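Local coordinates for 6-phospho-beta-glucosidase BglT (Thermotoga maritima, PDB 1UP7), which hydrolyses cellobiose 6'-phosphate to glucose 6-phosphate and glucose, using NAD+ and a manganese ion as cofactors, at residues V317-N322 with I336-R341; Y99-Q104 with K400-E405; L116-I121 with G145-F150; G11-P16 with E286-R291. All blocks are in the same frame, centred on the assembly; numbering follows the deposited sequence.

Interaction 1 of 4, residues V317-N322 with I336-R341; sequences VNTRNN and IPCYVR
V317 and I336 exchange two backbone N-H...O bonds, V317 N to I336 O and I336 N to V317 O, both 3.0 Å. At the far end of 336-341, the flat R341 guanidinium takes Y339 OH at its edge, in plane, with NH1 to OH 2.8 Å; its NH2 turns to D310 and to E183 of the second subunit. V317 and I336 form an antiparallel hydrogen-bonded pair between strands 313-320 and 333-341, in the three-stranded sheet of the C-terminal family region. Beyond this pair the short strand segments diverge steeply, at 82°, and contact passes to side chains. T319 points its methyl at sulfur, CG2 lying 3.7 Å from C338 SG. In I336, CG1 sits between the backbone N and the carbonyl carbon (chi1 47°), which carries CD1 over to 317-322. The I336 side chain crosses that of T319 at about a right angle, its CD1 coming 4.0 Å from T319 CG2. The same CD1 ends 3.9 Å from N321 O, where 317-322 leaves the sheet, while T347 of strand 344-347 packs against T319, I336 and C338.

Interaction 2 of 4, residues Y99-Q104 with K400-E405; sequences YGLIGQ and KDLLEE
The ring of Y99 lies with one face against L402 and its hydroxyl end against E405, so a loop residue meets residues one turn apart on helix 396-409. L402 CB sits over the ring, 4.0 Å from its centroid and 15° off the normal, a CH-pi contact displaced toward the rim. The CG of L402 is anti to the backbone N (chi1 172°), which carries CD1 along the ring to 3.5 Å from Y99 CE2. The other methyl turns to L101 of the same loop, L402 CD2 meeting L101 CD2 at 3.7 Å. D401 CB lies at the ring edge, 4.0 Å from Y99 OH. E405 sends an extended chain past the tyrosine, and its carboxylate plane is turned 42° from the ring. Y99 OH donates to E405 OE1 at 2.7 Å, and E405 OE1 accepts through its anti lone pair, the one facing away from the second oxygen. K98, the residue just before the loop segment, forms a salt bridge with the same OE1. A phenylalanine in place of Y99 would keep the ring over L402 but would probably leave E405 OE1 without its hydroxyl donor and the carboxylate freer to swing. The loop between helices 85-94 and 109-131 is thus joined to a helix almost 300 residues later. With a hydroxyl and an ammonium group converging on E405 OE1, the carboxylate is likely to be stabilised in its charged form, while L402 covers one face of the ring.

Interaction 3 of 4, residues L116-I121 with G145-F150; sequences LRAFPI and GHITEF
Two successive helices of the Rossmann-type NAD-binding region, 109-131 and 144-155, meet here through an aromatic cluster of F119, H146 and F150. F119 reaches from the first helix, just before a kink at P120, where the proline N has no bond to the preceding turn. Its ring makes an offset face-to-face stack on F150, with centroids 4.4 Å apart and planes at 29°. F119 CD1 lies over the F150 ring toward its rim, 3.6 Å from F150 CD2. The CG of F150 is anti to the backbone N (chi1 171°), holding that ring out toward the neighbouring helix. Against H146 the same phenylalanine is used edge-on in a T-shaped pair, with planes at 81°. Its CZ points at the imidazole face, 3.5 Å from H146 NE2. I147 completes the interface, its CD1 touching A118 CB at 3.6 Å, and Y375 of helix 355-376 adds another edge-to-face partner for F119. The nitrogen beneath F119 is not left without a polar mate, because H146 NE2 hydrogen-bonds to the backbone oxygen of E368. That bond probably fixes the turn of the imidazole, whose face meets the hydrocarbon edge of F119 with its NE2 satisfied.

Interaction 4 of 4, residues G11-P16 with E286-R291; sequences GSSYTP and EELTKR. With NAD (nicotinamide-adenine-dinucleotide), chain I; G6P (6-O-phosphono-alpha-D-glucopyranose), chain J.
Oxygen O1N of NAD is gripped by both terminal nitrogens of R291, NH1 and NH2 each lying 3.1 Å from it, while Y14 lies over one face of the same guanidinium. Residues 11-16 run from the end of the glycine-rich turn after strand 4-8 of the Rossmann-type fold into helix 15-25, and 286-291 comes from the C-terminal family region; cofactor and sugar phosphate bind where the two meet. R291 also holds glucose 6-phosphate, with NE donating to G6P O1P at 2.9 Å and NH2 to G6P O3P at 2.6 Å. Its chain reaches both ligands by bending twice, at chi2 -86° and at an almost eclipsed chi3 of -17°. R89 and R263 bind the sugar phosphate as well, so positive charge gathers around it. The Y14 ring is inclined 50° to the guanidinium; its hydroxyl lies close above that plane but at angles too poor for a hydrogen bond. Nicotinamide C4N lies over a face of the tyrosine, 3.3 Å from Y14 CE2. L288 flanks the ring, its CD1 at 3.9 Å from Y14 CD1. With an alanine here, a gap would probably open between nicotinamide, L288 and R291, and the guanidinium would lose the group over one face. S13 OG is buried near R291 NH1 without a polar partner. By contrast, S12 OG is held twice: it donates to NAD O2N at 2.6 Å and accepts from Y14 N at 2.9 Å.

Interactions 3 and 4 both involve the Rossmann-type region that carries NAD, their centres about 24 Å apart. Interaction 3 joins two of its helices, whereas interaction 4 brings its first turn against the C-terminal family region. Interaction 1 lies within that second region, on the opposite side of the chain's centre from interaction 4 (centres about 28 Å apart), yet it touches interaction 3 where N318 packs on G145 and T148. Interaction 2 is peripheral, its centre about 34 Å from that of interaction 1. Along the chain it closes a long loop enclosing interactions 1 and 3, and its segments alternate with those of interaction 4. Both contacts join early and late parts of the chain, interaction 4 at the ligand site and interaction 2 away from it.

Interaction 1 of 4, residues V317-N322 with I336-R341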
# COMPACT_ATOMS: atom_id res chain seq x y z
N VAL A 317 8.36 16.86 -14.18
CA VAL A 317 9.64 16.82 -13.53
C VAL A 317 9.87 15.38 -13.03
O VAL A 317 8.91 14.63 -12.89
CB VAL A 317 9.56 17.91 -12.41
CG1 VAL A 317 9.77 17.40 -10.97
CG2 VAL A 317 10.33 19.17 -12.80
N ASN A 318 11.12 14.96 -12.85
CA ASN A 318 11.41 13.64 -12.26
C ASN A 318 11.52 13.72 -10.76
O ASN A 318 12.35 14.46 -10.22
CB ASN A 318 12.69 13.00 -12.80
CG ASN A 318 12.58 12.64 -14.24
OD1 ASN A 318 12.36 11.49 -14.61
ND2 ASN A 318 12.70 13.65 -15.07
N THR A 319 10.68 12.94 -10.08
CA THR A 319 10.52 13.03 -8.64
C THR A 319 9.77 11.79 -8.15
O THR A 319 9.25 11.02 -8.99
CB THR A 319 9.78 14.33 -8.32
OG1 THR A 319 9.85 14.57 -6.91
CG2 THR A 319 8.28 14.21 -8.60
N ARG A 320 9.71 11.59 -6.83
CA ARG A 320 8.96 10.46 -6.27
C ARG A 320 7.49 10.54 -6.58
O ARG A 320 6.90 11.59 -6.45
CB ARG A 320 9.11 10.37 -4.76
CG ARG A 320 10.46 9.90 -4.25
CD ARG A 320 10.46 9.72 -2.73
NE ARG A 320 11.73 9.23 -2.24
CZ ARG A 320 12.22 9.53 -1.03
NH1 ARG A 320 11.54 10.30 -0.21
NH2 ARG A 320 13.37 9.03 -0.62
N ASN A 321 6.92 9.42 -6.99
CA ASN A 321 5.51 9.28 -7.32
C ASN A 321 4.62 9.95 -6.27
O ASN A 321 3.81 10.83 -6.62
CB ASN A 321 5.22 7.78 -7.44
CG ASN A 321 3.76 7.45 -7.79
OD1 ASN A 321 3.00 8.28 -8.33
ND2 ASN A 321 3.37 6.20 -7.49
N ASN A 322 4.79 9.56 -5.00
CA ASN A 322 3.94 10.00 -3.90
C ASN A 322 2.45 10.12 -4.24
O ASN A 322 1.83 11.16 -3.99
CB ASN A 322 4.43 11.36 -3.37
CG ASN A 322 5.79 11.29 -2.65
OD1 ASN A 322 6.42 12.30 -2.45
ND2 ASN A 322 6.22 10.11 -2.25
N ILE A 336 6.49 13.29 -14.03
CA ILE A 336 5.07 13.55 -13.74
C ILE A 336 4.86 15.05 -13.49
O ILE A 336 5.81 15.75 -13.11
CB ILE A 336 4.58 12.74 -12.48
CG1 ILE A 336 5.61 12.87 -11.32
CG2 ILE A 336 4.32 11.26 -12.83
CD1 ILE A 336 5.19 12.15 -9.98
N PRO A 337 3.64 15.54 -13.70
CA PRO A 337 3.32 16.94 -13.46
C PRO A 337 3.29 17.26 -11.98
O PRO A 337 2.68 16.52 -11.20
CB PRO A 337 1.90 17.08 -14.02
CG PRO A 337 1.73 15.87 -14.93
CD PRO A 337 2.47 14.80 -14.20
N CYS A 338 3.96 18.35 -11.59
CA CYS A 338 4.04 18.77 -10.19
C CYS A 338 3.71 20.25 -10.02
O CYS A 338 3.91 21.06 -10.92
CB CYS A 338 5.43 18.52 -9.60
SG CYS A 338 5.91 16.79 -9.68
N TYR A 339 3.15 20.56 -8.86
CA TYR A 339 2.83 21.91 -8.48
C TYR A 339 4.10 22.46 -7.83
O TYR A 339 4.58 21.95 -6.82
CB TYR A 339 1.67 21.91 -7.49
CG TYR A 339 1.29 23.26 -6.95
CD1 TYR A 339 0.59 24.18 -7.73
CD2 TYR A 339 1.57 23.60 -5.63
CE1 TYR A 339 0.21 25.39 -7.23
CE2 TYR A 339 1.17 24.82 -5.10
CZ TYR A 339 0.49 25.71 -5.91
OH TYR A 339 0.11 26.93 -5.40
N VAL A 340 4.66 23.47 -8.45
CA VAL A 340 5.98 23.94 -8.05
C VAL A 340 5.82 25.34 -7.45
O VAL A 340 5.28 26.27 -8.08
CB VAL A 340 6.97 23.93 -9.26
CG1 VAL A 340 8.29 24.59 -8.89
CG2 VAL A 340 7.22 22.51 -9.75
N ARG A 341 6.23 25.48 -6.19
CA ARG A 341 5.99 26.74 -5.49
C ARG A 341 6.99 26.92 -4.36
O ARG A 341 7.14 26.05 -3.52
CB ARG A 341 4.58 26.73 -4.94
CG ARG A 341 4.19 27.86 -4.07
CD ARG A 341 2.69 27.82 -3.77
NE ARG A 341 2.32 28.92 -2.89
CZ ARG A 341 1.08 29.28 -2.60
NH1 ARG A 341 0.04 28.64 -3.13
NH2 ARG A 341 0.90 30.31 -1.78

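Interaction 2 of 4, residues Y99-Q104 with K400-E405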
# COMPACT_ATOMS: atom_id res chain seq x y z
N TYR A 99 26.56 -7.24 -30.59
CA TYR A 99 25.75 -8.26 -29.94
C TYR A 99 24.32 -8.33 -30.44
O TYR A 99 23.55 -9.14 -29.94
CB TYR A 99 25.73 -8.02 -28.42
CG TYR A 99 27.09 -8.01 -27.80
CD1 TYR A 99 27.69 -9.18 -27.34
CD2 TYR A 99 27.81 -6.81 -27.68
CE1 TYR A 99 28.97 -9.15 -26.74
CE2 TYR A 99 29.07 -6.76 -27.11
CZ TYR A 99 29.65 -7.93 -26.64
OH TYR A 99 30.91 -7.90 -26.07
N GLY A 100 23.97 -7.51 -31.42
CA GLY A 100 22.61 -7.42 -31.92
C GLY A 100 21.70 -6.63 -30.98
O GLY A 100 20.51 -6.84 -30.94
N LEU A 101 22.29 -5.74 -30.20
CA LEU A 101 21.57 -5.01 -29.17
C LEU A 101 21.50 -3.54 -29.55
O LEU A 101 22.42 -3.03 -30.20
CB LEU A 101 22.33 -5.13 -27.85
CG LEU A 101 21.98 -6.25 -26.83
CD1 LEU A 101 20.93 -7.32 -27.29
CD2 LEU A 101 23.22 -6.87 -26.17
N ILE A 102 20.42 -2.88 -29.13
CA ILE A 102 20.28 -1.44 -29.29
C ILE A 102 21.45 -0.71 -28.62
O ILE A 102 21.78 -0.96 -27.45
CB ILE A 102 18.95 -0.96 -28.68
CG1 ILE A 102 17.76 -1.46 -29.52
CG2 ILE A 102 18.98 0.59 -28.54
CD1 ILE A 102 17.79 -0.90 -30.87
N GLY A 103 22.10 0.15 -29.38
CA GLY A 103 23.08 1.06 -28.80
C GLY A 103 22.59 2.50 -28.86
O GLY A 103 22.43 3.07 -29.95
N GLN A 104 22.33 3.07 -27.70
CA GLN A 104 21.72 4.39 -27.59
C GLN A 104 22.23 5.14 -26.35
O GLN A 104 22.50 4.55 -25.30
CB GLN A 104 20.20 4.24 -27.59
CG GLN A 104 19.44 5.43 -28.25
CD GLN A 104 19.26 6.57 -27.24
OE1 GLN A 104 19.19 6.35 -26.02
NE2 GLN A 104 19.21 7.78 -27.74
N LYS A 400 28.06 -11.88 -20.31
CA LYS A 400 29.38 -11.78 -19.73
C LYS A 400 30.36 -11.03 -20.59
O LYS A 400 31.08 -10.15 -20.07
CB LYS A 400 29.95 -13.17 -19.43
CG LYS A 400 30.05 -13.42 -17.97
CD LYS A 400 30.26 -14.89 -17.74
CE LYS A 400 31.27 -15.09 -16.63
NZ LYS A 400 32.08 -13.86 -16.46
N ASP A 401 30.44 -11.39 -21.87
CA ASP A 401 31.37 -10.70 -22.76
C ASP A 401 30.99 -9.22 -22.87
O ASP A 401 31.86 -8.37 -22.85
CB ASP A 401 31.40 -11.35 -24.15
CG ASP A 401 32.11 -12.69 -24.15
OD1 ASP A 401 32.97 -12.91 -23.28
OD2 ASP A 401 31.88 -13.58 -24.99
N LEU A 402 29.70 -8.94 -22.97
CA LEU A 402 29.24 -7.55 -23.08
C LEU A 402 29.69 -6.73 -21.85
O LEU A 402 30.27 -5.62 -22.00
CB LEU A 402 27.70 -7.46 -23.27
CG LEU A 402 27.07 -6.07 -23.20
CD1 LEU A 402 27.65 -5.19 -24.30
CD2 LEU A 402 25.51 -6.15 -23.30
N LEU A 403 29.41 -7.26 -20.65
CA LEU A 403 29.82 -6.58 -19.41
C LEU A 403 31.32 -6.31 -19.37
O LEU A 403 31.74 -5.23 -18.98
CB LEU A 403 29.36 -7.31 -18.13
CG LEU A 403 29.70 -6.60 -16.77
CD1 LEU A 403 29.12 -5.18 -16.59
CD2 LEU A 403 29.34 -7.43 -15.56
N GLU A 404 32.11 -7.28 -19.79
CA GLU A 404 33.56 -7.16 -19.82
C GLU A 404 34.00 -6.04 -20.72
O GLU A 404 34.88 -5.28 -20.35
CB GLU A 404 34.21 -8.46 -20.28
CG GLU A 404 34.91 -9.20 -19.17
CD GLU A 404 34.23 -10.50 -18.81
OE1 GLU A 404 34.53 -11.55 -19.49
OE2 GLU A 404 33.42 -10.46 -17.83
N GLU A 405 33.40 -5.95 -21.91
CA GLU A 405 33.70 -4.88 -22.85
C GLU A 405 33.38 -3.52 -22.25
O GLU A 405 34.18 -2.57 -22.33
CB GLU A 405 32.92 -5.06 -24.13
CG GLU A 405 33.80 -5.49 -25.28
CD GLU A 405 33.21 -5.09 -26.62
OE1 GLU A 405 32.18 -5.65 -26.99
OE2 GLU A 405 33.79 -4.22 -27.29

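Interaction 3 of 4, residues L116-I121 with G145-F150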
# COMPACT_ATOMS: atom_id res chain seq x y z
N LEU A 116 26.62 4.02 -14.90
CA LEU A 116 27.78 3.61 -14.10
C LEU A 116 28.87 4.67 -14.09
O LEU A 116 29.57 4.80 -13.09
CB LEU A 116 28.40 2.29 -14.60
CG LEU A 116 27.61 1.01 -14.38
CD1 LEU A 116 28.37 -0.16 -14.99
CD2 LEU A 116 27.26 0.77 -12.88
N ARG A 117 29.06 5.38 -15.20
CA ARG A 117 30.01 6.48 -15.24
C ARG A 117 29.50 7.66 -14.43
O ARG A 117 30.30 8.38 -13.82
CB ARG A 117 30.27 6.96 -16.67
CG ARG A 117 31.38 6.24 -17.43
CD ARG A 117 31.99 7.00 -18.64
NE ARG A 117 30.94 7.62 -19.44
CZ ARG A 117 30.15 6.94 -20.27
NH1 ARG A 117 30.35 5.63 -20.44
NH2 ARG A 117 29.18 7.58 -20.94
N ALA A 118 28.19 7.88 -14.42
CA ALA A 118 27.62 9.04 -13.75
C ALA A 118 27.65 8.91 -12.22
O ALA A 118 27.98 9.85 -11.55
CB ALA A 118 26.19 9.31 -14.24
N PHE A 119 27.29 7.73 -11.70
CA PHE A 119 27.05 7.56 -10.27
C PHE A 119 28.19 8.07 -9.35
O PHE A 119 27.91 8.81 -8.40
CB PHE A 119 26.67 6.07 -9.92
CG PHE A 119 25.32 5.61 -10.48
CD1 PHE A 119 24.33 6.54 -10.85
CD2 PHE A 119 25.03 4.25 -10.60
CE1 PHE A 119 23.08 6.13 -11.35
CE2 PHE A 119 23.79 3.81 -11.10
CZ PHE A 119 22.82 4.75 -11.49
N PRO A 120 29.45 7.70 -9.60
CA PRO A 120 30.56 8.19 -8.73
C PRO A 120 30.71 9.72 -8.75
O PRO A 120 30.98 10.33 -7.71
CB PRO A 120 31.81 7.52 -9.32
CG PRO A 120 31.30 6.39 -10.19
CD PRO A 120 29.95 6.80 -10.67
N ILE A 121 30.54 10.33 -9.91
CA ILE A 121 30.63 11.77 -10.03
C ILE A 121 29.46 12.45 -9.33
O ILE A 121 29.70 13.40 -8.56
CB ILE A 121 30.79 12.19 -11.52
CG1 ILE A 121 32.14 11.71 -12.07
CG2 ILE A 121 30.73 13.70 -11.68
CD1 ILE A 121 32.16 11.54 -13.65
N GLY A 145 16.53 10.41 -15.35
CA GLY A 145 15.54 9.80 -14.47
C GLY A 145 16.20 8.76 -13.56
O GLY A 145 15.84 8.65 -12.37
N HIS A 146 17.15 8.02 -14.12
CA HIS A 146 17.86 6.98 -13.38
C HIS A 146 18.75 7.59 -12.28
O HIS A 146 18.83 7.08 -11.15
CB HIS A 146 18.71 6.14 -14.34
CG HIS A 146 19.22 4.86 -13.76
ND1 HIS A 146 19.87 3.92 -14.53
CD2 HIS A 146 19.20 4.37 -12.49
CE1 HIS A 146 20.24 2.91 -13.76
NE2 HIS A 146 19.84 3.15 -12.52
N ILE A 147 19.39 8.71 -12.60
CA ILE A 147 20.21 9.42 -11.65
C ILE A 147 19.35 10.00 -10.56
O ILE A 147 19.72 9.97 -9.40
CB ILE A 147 21.11 10.48 -12.39
CG1 ILE A 147 22.17 9.75 -13.21
CG2 ILE A 147 21.82 11.45 -11.37
CD1 ILE A 147 22.81 10.58 -14.28
N THR A 148 18.15 10.47 -10.90
CA THR A 148 17.24 10.96 -9.87
C THR A 148 16.80 9.85 -8.95
O THR A 148 16.76 10.06 -7.74
CB THR A 148 15.99 11.63 -10.51
OG1 THR A 148 16.43 12.62 -11.42
CG2 THR A 148 15.22 12.40 -9.50
N GLU A 149 16.48 8.66 -9.50
CA GLU A 149 16.15 7.50 -8.67
C GLU A 149 17.28 7.28 -7.67
O GLU A 149 17.07 7.07 -6.49
CB GLU A 149 15.97 6.24 -9.51
CG GLU A 149 15.77 4.94 -8.72
CD GLU A 149 14.47 4.88 -7.91
OE1 GLU A 149 13.44 5.41 -8.36
OE2 GLU A 149 14.47 4.30 -6.81
N PHE A 150 18.51 7.33 -8.18
CA PHE A 150 19.68 7.09 -7.37
C PHE A 150 19.86 8.15 -6.26
O PHE A 150 20.03 7.79 -5.08
CB PHE A 150 20.90 7.02 -8.28
CG PHE A 150 22.22 6.99 -7.57
CD1 PHE A 150 22.58 5.90 -6.78
CD2 PHE A 150 23.13 8.03 -7.76
CE1 PHE A 150 23.85 5.85 -6.15
CE2 PHE A 150 24.37 8.00 -7.15
CZ PHE A 150 24.75 6.90 -6.35

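Interaction 4 of 4, residues G11-P16 with E286-R291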
# COMPACT_ATOMS: atom_id res chain seq x y z
N GLY A 11 31.11 24.27 -20.19
CA GLY A 11 31.56 24.14 -21.56
C GLY A 11 30.57 23.48 -22.51
O GLY A 11 30.89 23.37 -23.68
N SER A 12 29.41 23.03 -22.03
CA SER A 12 28.39 22.47 -22.92
C SER A 12 28.03 23.46 -24.03
O SER A 12 27.95 24.67 -23.83
CB SER A 12 27.10 22.06 -22.20
OG SER A 12 26.05 21.93 -23.15
N SER A 13 27.81 22.92 -25.22
CA SER A 13 27.39 23.76 -26.34
C SER A 13 25.96 24.29 -26.20
O SER A 13 25.59 25.20 -26.94
CB SER A 13 27.66 23.13 -27.70
OG SER A 13 26.81 22.03 -27.94
N TYR A 14 25.20 23.77 -25.23
CA TYR A 14 23.86 24.31 -24.94
C TYR A 14 23.86 25.49 -23.96
O TYR A 14 22.80 26.14 -23.78
CB TYR A 14 22.90 23.24 -24.37
CG TYR A 14 22.60 22.04 -25.22
CD1 TYR A 14 21.74 22.12 -26.33
CD2 TYR A 14 23.15 20.80 -24.90
CE1 TYR A 14 21.46 20.97 -27.09
CE2 TYR A 14 22.88 19.67 -25.65
CZ TYR A 14 22.03 19.75 -26.73
OH TYR A 14 21.78 18.59 -27.43
N THR A 15 25.01 25.74 -23.33
CA THR A 15 25.12 26.80 -22.31
C THR A 15 24.51 28.16 -22.75
O THR A 15 23.77 28.76 -21.98
CB THR A 15 26.59 26.92 -21.84
OG1 THR A 15 26.89 25.83 -20.96
CG2 THR A 15 26.81 28.17 -20.99
N PRO A 16 24.79 28.62 -23.97
CA PRO A 16 24.23 29.89 -24.45
C PRO A 16 22.71 29.90 -24.37
O PRO A 16 22.13 30.90 -23.98
CB PRO A 16 24.68 29.96 -25.92
CG PRO A 16 25.92 29.13 -25.96
CD PRO A 16 25.60 27.98 -25.03
N GLU A 286 21.93 29.42 -35.43
CA GLU A 286 20.82 28.51 -35.72
C GLU A 286 21.25 27.04 -35.64
O GLU A 286 20.44 26.18 -35.29
CB GLU A 286 20.16 28.84 -37.08
CG GLU A 286 18.80 28.16 -37.30
N GLU A 287 22.53 26.77 -35.93
CA GLU A 287 23.08 25.41 -35.90
C GLU A 287 22.97 24.70 -34.55
O GLU A 287 23.11 23.47 -34.49
CB GLU A 287 24.54 25.36 -36.36
CG GLU A 287 25.22 24.03 -36.00
CD GLU A 287 26.47 23.71 -36.81
OE1 GLU A 287 26.87 24.49 -37.71
OE2 GLU A 287 27.06 22.63 -36.53
N LEU A 288 22.70 25.44 -33.48
CA LEU A 288 22.43 24.78 -32.20
C LEU A 288 21.09 24.00 -32.19
O LEU A 288 20.84 23.21 -31.28
CB LEU A 288 22.54 25.76 -31.02
CG LEU A 288 22.41 25.25 -29.58
CD1 LEU A 288 23.32 24.07 -29.35
CD2 LEU A 288 22.76 26.35 -28.60
N THR A 289 20.26 24.17 -33.21
CA THR A 289 19.03 23.33 -33.30
C THR A 289 19.31 21.91 -33.83
O THR A 289 18.54 20.97 -33.54
CB THR A 289 17.94 24.00 -34.14
OG1 THR A 289 18.51 24.45 -35.38
CG2 THR A 289 17.45 25.28 -33.45
N LYS A 290 20.40 21.76 -34.60
CA LYS A 290 20.94 20.44 -34.99
C LYS A 290 21.12 19.49 -33.81
O LYS A 290 21.23 18.27 -33.99
CB LYS A 290 22.28 20.61 -35.68
CG LYS A 290 22.18 21.07 -37.11
CD LYS A 290 23.49 20.82 -37.88
CE LYS A 290 23.58 19.39 -38.45
NZ LYS A 290 24.58 19.34 -39.60
N ARG A 291 21.18 20.04 -32.59
CA ARG A 291 21.20 19.22 -31.38
C ARG A 291 19.75 18.93 -30.93
O ARG A 291 18.84 19.73 -31.24
CB ARG A 291 21.98 19.92 -30.26
CG ARG A 291 23.43 20.35 -30.64
CD ARG A 291 24.53 19.28 -30.45
NE ARG A 291 24.12 18.18 -29.59
CZ ARG A 291 24.68 17.88 -28.42
NH1 ARG A 291 25.72 18.58 -27.96
NH2 ARG A 291 24.20 16.87 -27.70
PA NAD I . 28.96 17.65 -23.48
O1A NAD I . 29.82 16.56 -23.95
O2A NAD I . 29.13 19.00 -24.21
O5B NAD I . 29.34 17.81 -21.91
C5B NAD I . 29.07 19.02 -21.24
C4B NAD I . 30.30 19.47 -20.47
O4B NAD I . 30.52 18.65 -19.33
C3B NAD I . 31.61 19.45 -21.26
O3B NAD I . 32.08 20.79 -21.35
C2B NAD I . 32.55 18.58 -20.44
O2B NAD I . 33.87 19.09 -20.41
C1B NAD I . 31.92 18.70 -19.06
N9A NAD I . 32.26 17.64 -18.12
C8A NAD I . 32.50 16.29 -18.35
N7A NAD I . 32.72 15.73 -17.14
C5A NAD I . 32.58 16.65 -16.17
C6A NAD I . 32.72 16.61 -14.78
N6A NAD I . 33.03 15.49 -14.14
N1A NAD I . 32.53 17.78 -14.05
C2A NAD I . 32.23 18.97 -14.70
N3A NAD I . 32.13 19.00 -16.07
C4A NAD I . 32.31 17.86 -16.78
O3 NAD I . 27.45 17.11 -23.61
PN NAD I . 26.09 17.95 -23.69
O1N NAD I . 25.52 17.56 -25.00
O2N NAD I . 26.24 19.35 -23.36
O5D NAD I . 25.20 17.36 -22.50
C5D NAD I . 25.66 17.16 -21.18
C4D NAD I . 24.69 16.18 -20.48
O4D NAD I . 23.36 16.68 -20.41
C3D NAD I . 24.59 14.86 -21.22
O3D NAD I . 24.56 13.88 -20.23
C2D NAD I . 23.26 14.92 -21.96
O2D NAD I . 22.64 13.67 -22.19
C1D NAD I . 22.43 15.87 -21.13
N1N NAD I . 21.73 16.83 -22.00
C2N NAD I . 21.92 18.15 -21.67
C3N NAD I . 21.33 19.16 -22.39
C7N NAD I . 21.59 20.59 -21.98
O7N NAD I . 20.57 21.56 -21.90
N7N NAD I . 22.85 20.93 -21.68
C4N NAD I . 20.52 18.79 -23.47
C5N NAD I . 20.31 17.44 -23.82
C6N NAD I . 20.93 16.45 -23.06
C1 G6P J . 16.34 14.50 -26.88
C2 G6P J . 16.33 13.86 -25.47
C3 G6P J . 17.60 14.24 -24.71
C4 G6P J . 18.78 13.70 -25.51
C5 G6P J . 18.80 14.39 -26.88
C6 G6P J . 19.93 13.85 -27.74
O1 G6P J . 15.21 14.15 -27.70
O2 G6P J . 15.21 14.24 -24.67
O3 G6P J . 17.62 13.78 -23.36
O4 G6P J . 20.00 13.85 -24.77
O5 G6P J . 17.56 14.19 -27.60
O6 G6P J . 20.44 14.85 -28.61
P G6P J . 21.95 14.78 -29.17
O1P G6P J . 22.19 16.08 -29.89
O2P G6P J . 22.22 13.64 -30.14
O3P G6P J . 22.85 14.66 -27.97